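Local coordinates for sensor protein pfeS (Pseudomonas aeruginosa, PDB 3KYZ) that forms the probably periplasmic sensor domain of a membrane histidine kinase that may activate its partner regulator PfeR by phosphorylation, at residues 13-23 / 116-124. Residues are numbered along the deposited sequence; the frame is centred on the assembly and turned at random.
Sequences YFLAPADRHYL and IQLPERLLP
Leu15 and Leu23 meet Leu118 and Leu122 where the two modelled ends of this Cache-clan sensor domain come together: the start of helix 17-53 packs on the short 3-10 turn 120-122, which follows the central strand 113-117 of the antiparallel sheet. If, as predicted, the domain is periplasmic, both ends should lead toward the membrane, and this pairing probably lies on that side.

Leucine branches make the apolar core. Leu118 CD1 is shared: Leu23 CD1 lies 4.0 Å from it, the two side chains crossing at about a right angle, while Leu15 slides past Leu118 in the opposite direction and offers CD2. Leu23 also meets Leu122 tip to tip, CD1 to CD1 at 4.1 Å. Leu122 (chi1 -64°, CG beside its backbone N) turns both branches to the helix, CD1 to Leu23 and CD2 to Asp19, 3.7 Å from Asp19 OD2. Ile103 of the neighbouring strand 100-104 extends this core beyond Leu23.

Nearer the termini the ring of Pro124 meets backbone. It packs against the peptide after Tyr13, with CG 3.4 Å from Tyr13 C, and Leu15 CD2 touches the edge of this patch at Pro124 CD.

Polar groups frame the apolar part. Arg121 brings its NH2 obliquely to the Tyr22 ring, 4.2 Å from CE2, and is held there by a salt bridge to Glu53, at the end of the helical region 17-53, which must fold back on itself, since Tyr22 also touches Lys52 and Glu53. Within 13-23, in one of its two modelled conformers, Arg20 folds back side-on, NE and NH1 both donating to Leu15 O. On the side facing 116-124, the methyl CD2 of Leu15 rests on the carbonyl oxygen of Leu122, only 3.2 Å from O.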
loop_
_atom_site.group_PDB
_atom_site.type_symbol
_atom_site.label_atom_id
_atom_site.label_comp_id
_atom_site.label_asym_id
_atom_site.label_seq_id
_atom_site.Cartn_x
_atom_site.Cartn_y
_atom_site.Cartn_z
ATOM N N TYR A 13 -6.893 17.312 -12.955
ATOM C CA TYR A 13 -6.739 16.285 -11.929
ATOM C C TYR A 13 -5.672 15.253 -12.293
ATOM O O TYR A 13 -5.342 14.388 -11.488
ATOM C CB TYR A 13 -8.079 15.598 -11.651
ATOM C CG TYR A 13 -8.683 15.974 -10.315
ATOM C CD1 TYR A 13 -9.225 15.006 -9.477
ATOM C CD2 TYR A 13 -8.694 17.293 -9.885
ATOM C CE1 TYR A 13 -9.774 15.348 -8.251
ATOM C CE2 TYR A 13 -9.239 17.644 -8.660
ATOM C CZ TYR A 13 -9.776 16.669 -7.848
ATOM O OH TYR A 13 -10.316 17.020 -6.632
ATOM N N PHE A 14 -5.136 15.350 -13.504
ATOM C CA PHE A 14 -4.092 14.435 -13.956
ATOM C C PHE A 14 -2.766 15.158 -14.132
ATOM O O PHE A 14 -2.731 16.314 -14.566
ATOM C CB PHE A 14 -4.474 13.803 -15.294
ATOM C CG PHE A 14 -5.650 12.873 -15.217
ATOM C CD1 PHE A 14 -5.470 11.530 -14.939
ATOM C CD2 PHE A 14 -6.934 13.340 -15.437
ATOM C CE1 PHE A 14 -6.553 10.669 -14.872
ATOM C CE2 PHE A 14 -8.020 12.485 -15.373
ATOM C CZ PHE A 14 -7.829 11.148 -15.090
ATOM N N LEU A 15 -1.673 14.468 -13.813
ATOM C CA LEU A 15 -0.350 15.004 -14.094
ATOM C C LEU A 15 -0.185 15.207 -15.596
ATOM O O LEU A 15 -0.620 14.374 -16.393
ATOM C CB LEU A 15 0.732 14.055 -13.589
ATOM C CG LEU A 15 0.824 13.816 -12.083
ATOM C CD1 LEU A 15 1.935 12.811 -11.820
ATOM C CD2 LEU A 15 1.081 15.116 -11.329
ATOM N N ALA A 16 0.440 16.315 -15.978
ATOM C CA ALA A 16 0.784 16.546 -17.370
ATOM C C ALA A 16 1.722 15.446 -17.848
ATOM O O ALA A 16 2.537 14.940 -17.076
ATOM C CB ALA A 16 1.441 17.909 -17.533
ATOM N N PRO A 17 1.616 15.074 -19.129
ATOM C CA PRO A 17 2.450 14.000 -19.681
ATOM C C PRO A 17 3.946 14.206 -19.428
ATOM O O PRO A 17 4.634 13.245 -19.083
ATOM C CB PRO A 17 2.146 14.063 -21.178
ATOM C CG PRO A 17 0.764 14.624 -21.249
ATOM C CD PRO A 17 0.657 15.600 -20.117
ATOM N N ALA A 18 4.444 15.431 -19.588
ATOM C CA ALA A 18 5.869 15.683 -19.396
ATOM C C ALA A 18 6.287 15.468 -17.942
ATOM O O ALA A 18 7.428 15.102 -17.664
ATOM C CB ALA A 18 6.247 17.084 -19.868
ATOM N N ASP A 19 5.364 15.692 -17.014
ATOM C CA ASP A 19 5.648 15.453 -15.599
ATOM C C ASP A 19 5.629 13.969 -15.271
ATOM O O ASP A 19 6.400 13.507 -14.427
ATOM C CB ASP A 19 4.702 16.254 -14.703
ATOM C CG ASP A 19 4.987 17.740 -14.768
ATOM O OD1 ASP A 19 6.155 18.087 -15.048
ATOM O OD2 ASP A 19 4.063 18.552 -14.563
ATOM N N ARG A 20 4.756 13.211 -15.932
ATOM C CA ARG A 20 4.780 11.762 -15.778
ATOM C C ARG A 20 6.125 11.233 -16.251
ATOM O O ARG A 20 6.749 10.412 -15.588
ATOM C CB ARG A 20 3.653 11.110 -16.574
ATOM C CG ARG A 20 2.277 11.528 -16.115
ATOM C CD ARG A 20 1.182 10.878 -16.936
ATOM N NE ARG A 20 -0.060 11.632 -16.816
ATOM C CZ ARG A 20 -1.218 11.263 -17.346
ATOM N NH1 ARG A 20 -2.289 12.023 -17.175
ATOM N NH2 ARG A 20 -1.310 10.137 -18.042
ATOM N N HIS A 21 6.572 11.717 -17.406
ATOM C CA HIS A 21 7.846 11.286 -17.971
ATOM C C HIS A 21 9.004 11.625 -17.033
ATOM O O HIS A 21 9.908 10.820 -16.825
ATOM C CB HIS A 21 8.058 11.933 -19.340
ATOM C CG HIS A 21 9.302 11.484 -20.039
ATOM N ND1 HIS A 21 10.517 12.113 -19.876
ATOM C CD2 HIS A 21 9.518 10.468 -20.909
ATOM C CE1 HIS A 21 11.428 11.505 -20.613
ATOM N NE2 HIS A 21 10.848 10.503 -21.250
ATOM N N TYR A 22 8.966 12.831 -16.470
ATOM C CA TYR A 22 9.999 13.298 -15.549
ATOM C C TYR A 22 10.119 12.399 -14.319
ATOM O O TYR A 22 11.216 11.979 -13.935
ATOM C CB TYR A 22 9.666 14.713 -15.104
ATOM C CG TYR A 22 10.748 15.435 -14.342
ATOM C CD1 TYR A 22 11.921 15.814 -14.979
ATOM C CD2 TYR A 22 10.579 15.787 -13.007
ATOM C CE1 TYR A 22 12.905 16.501 -14.315
ATOM C CE2 TYR A 22 11.577 16.482 -12.325
ATOM C CZ TYR A 22 12.738 16.835 -12.997
ATOM O OH TYR A 22 13.745 17.534 -12.363
ATOM N N LEU A 23 8.985 12.113 -13.691
ATOM C CA LEU A 23 9.000 11.285 -12.496
ATOM C C LEU A 23 9.369 9.847 -12.847
ATOM O O LEU A 23 10.087 9.183 -12.098
ATOM C CB LEU A 23 7.660 11.357 -11.759
ATOM C CG LEU A 23 7.313 12.744 -11.198
ATOM C CD1 LEU A 23 5.945 12.741 -10.521
ATOM C CD2 LEU A 23 8.400 13.251 -10.243
ATOM N N ILE A 116 7.514 8.315 -4.278
ATOM C CA ILE A 116 7.813 9.720 -4.040
ATOM C C ILE A 116 6.530 10.438 -3.658
ATOM O O ILE A 116 5.519 10.301 -4.341
ATOM C CB ILE A 116 8.504 10.378 -5.271
ATOM C CG1 ILE A 116 8.863 11.841 -4.991
ATOM C CG2 ILE A 116 7.651 10.257 -6.538
ATOM C CD1 ILE A 116 9.887 12.388 -5.984
ATOM N N GLN A 117 6.551 11.174 -2.553
ATOM C CA GLN A 117 5.397 12.009 -2.246
ATOM C C GLN A 117 5.399 13.147 -3.263
ATOM O O GLN A 117 6.419 13.800 -3.475
ATOM C CB GLN A 117 5.426 12.564 -0.823
ATOM C CG GLN A 117 4.109 13.250 -0.460
ATOM C CD GLN A 117 3.941 13.508 1.024
ATOM O OE1 GLN A 117 4.917 13.644 1.757
ATOM N NE2 GLN A 117 2.686 13.572 1.475
ATOM N N LEU A 118 4.267 13.362 -3.919
ATOM C CA LEU A 118 4.212 14.317 -5.024
ATOM C C LEU A 118 4.699 15.694 -4.585
ATOM O O LEU A 118 4.188 16.241 -3.618
ATOM C CB LEU A 118 2.781 14.437 -5.552
ATOM C CG LEU A 118 2.664 15.192 -6.874
ATOM C CD1 LEU A 118 3.253 14.364 -8.011
ATOM C CD2 LEU A 118 1.218 15.538 -7.156
ATOM N N PRO A 119 5.695 16.258 -5.289
ATOM C CA PRO A 119 6.080 17.642 -4.980
ATOM C C PRO A 119 4.902 18.596 -5.168
ATOM O O PRO A 119 4.148 18.464 -6.130
ATOM C CB PRO A 119 7.170 17.941 -6.015
ATOM C CG PRO A 119 7.768 16.609 -6.311
ATOM C CD PRO A 119 6.597 15.641 -6.278
ATOM N N GLU A 120 4.757 19.553 -4.260
ATOM C CA GLU A 120 3.595 20.434 -4.263
ATOM C C GLU A 120 3.385 21.164 -5.593
ATOM O O GLU A 120 2.249 21.396 -6.013
ATOM C CB GLU A 120 3.694 21.441 -3.117
ATOM C CG GLU A 120 2.469 22.322 -2.958
ATOM C CD GLU A 120 2.664 23.394 -1.905
ATOM O OE1 GLU A 120 3.831 23.669 -1.551
ATOM O OE2 GLU A 120 1.655 23.965 -1.437
ATOM N N ARG A 121 4.477 21.518 -6.260
ATOM C CA ARG A 121 4.372 22.294 -7.493
ATOM C C ARG A 121 3.731 21.504 -8.634
ATOM O O ARG A 121 3.298 22.093 -9.629
ATOM C CB ARG A 121 5.743 22.815 -7.931
ATOM C CG ARG A 121 6.599 21.759 -8.591
ATOM C CD ARG A 121 7.943 22.303 -9.046
ATOM N NE ARG A 121 8.722 21.235 -9.656
ATOM C CZ ARG A 121 9.353 20.291 -8.967
ATOM N NH1 ARG A 121 9.317 20.298 -7.642
ATOM N NH2 ARG A 121 10.036 19.350 -9.604
ATOM N N LEU A 122 3.666 20.180 -8.490
ATOM C CA LEU A 122 3.198 19.316 -9.574
ATOM C C LEU A 122 1.742 18.887 -9.435
ATOM O O LEU A 122 1.236 18.127 -10.263
ATOM C CB LEU A 122 4.068 18.060 -9.692
ATOM C CG LEU A 122 5.543 18.208 -10.070
ATOM C CD1 LEU A 122 6.169 16.825 -10.258
ATOM C CD2 LEU A 122 5.706 19.051 -11.327
ATOM N N LEU A 123 1.071 19.351 -8.389
ATOM C CA LEU A 123 -0.295 18.912 -8.146
ATOM C C LEU A 123 -1.235 19.541 -9.166
ATOM O O LEU A 123 -1.212 20.754 -9.362
ATOM C CB LEU A 123 -0.738 19.260 -6.725
ATOM C CG LEU A 123 -2.096 18.693 -6.306
ATOM C CD1 LEU A 123 -2.043 17.173 -6.164
ATOM C CD2 LEU A 123 -2.552 19.338 -5.013
ATOM N N PRO A 124 -2.060 18.714 -9.829
ATOM C CA PRO A 124 -3.022 19.229 -10.807
ATOM C C PRO A 124 -3.857 20.368 -10.227
ATOM O O PRO A 124 -4.395 20.213 -9.128
ATOM C CB PRO A 124 -3.912 18.015 -11.086
ATOM C CG PRO A 124 -3.022 16.841 -10.830
ATOM C CD PRO A 124 -2.161 17.252 -9.667
#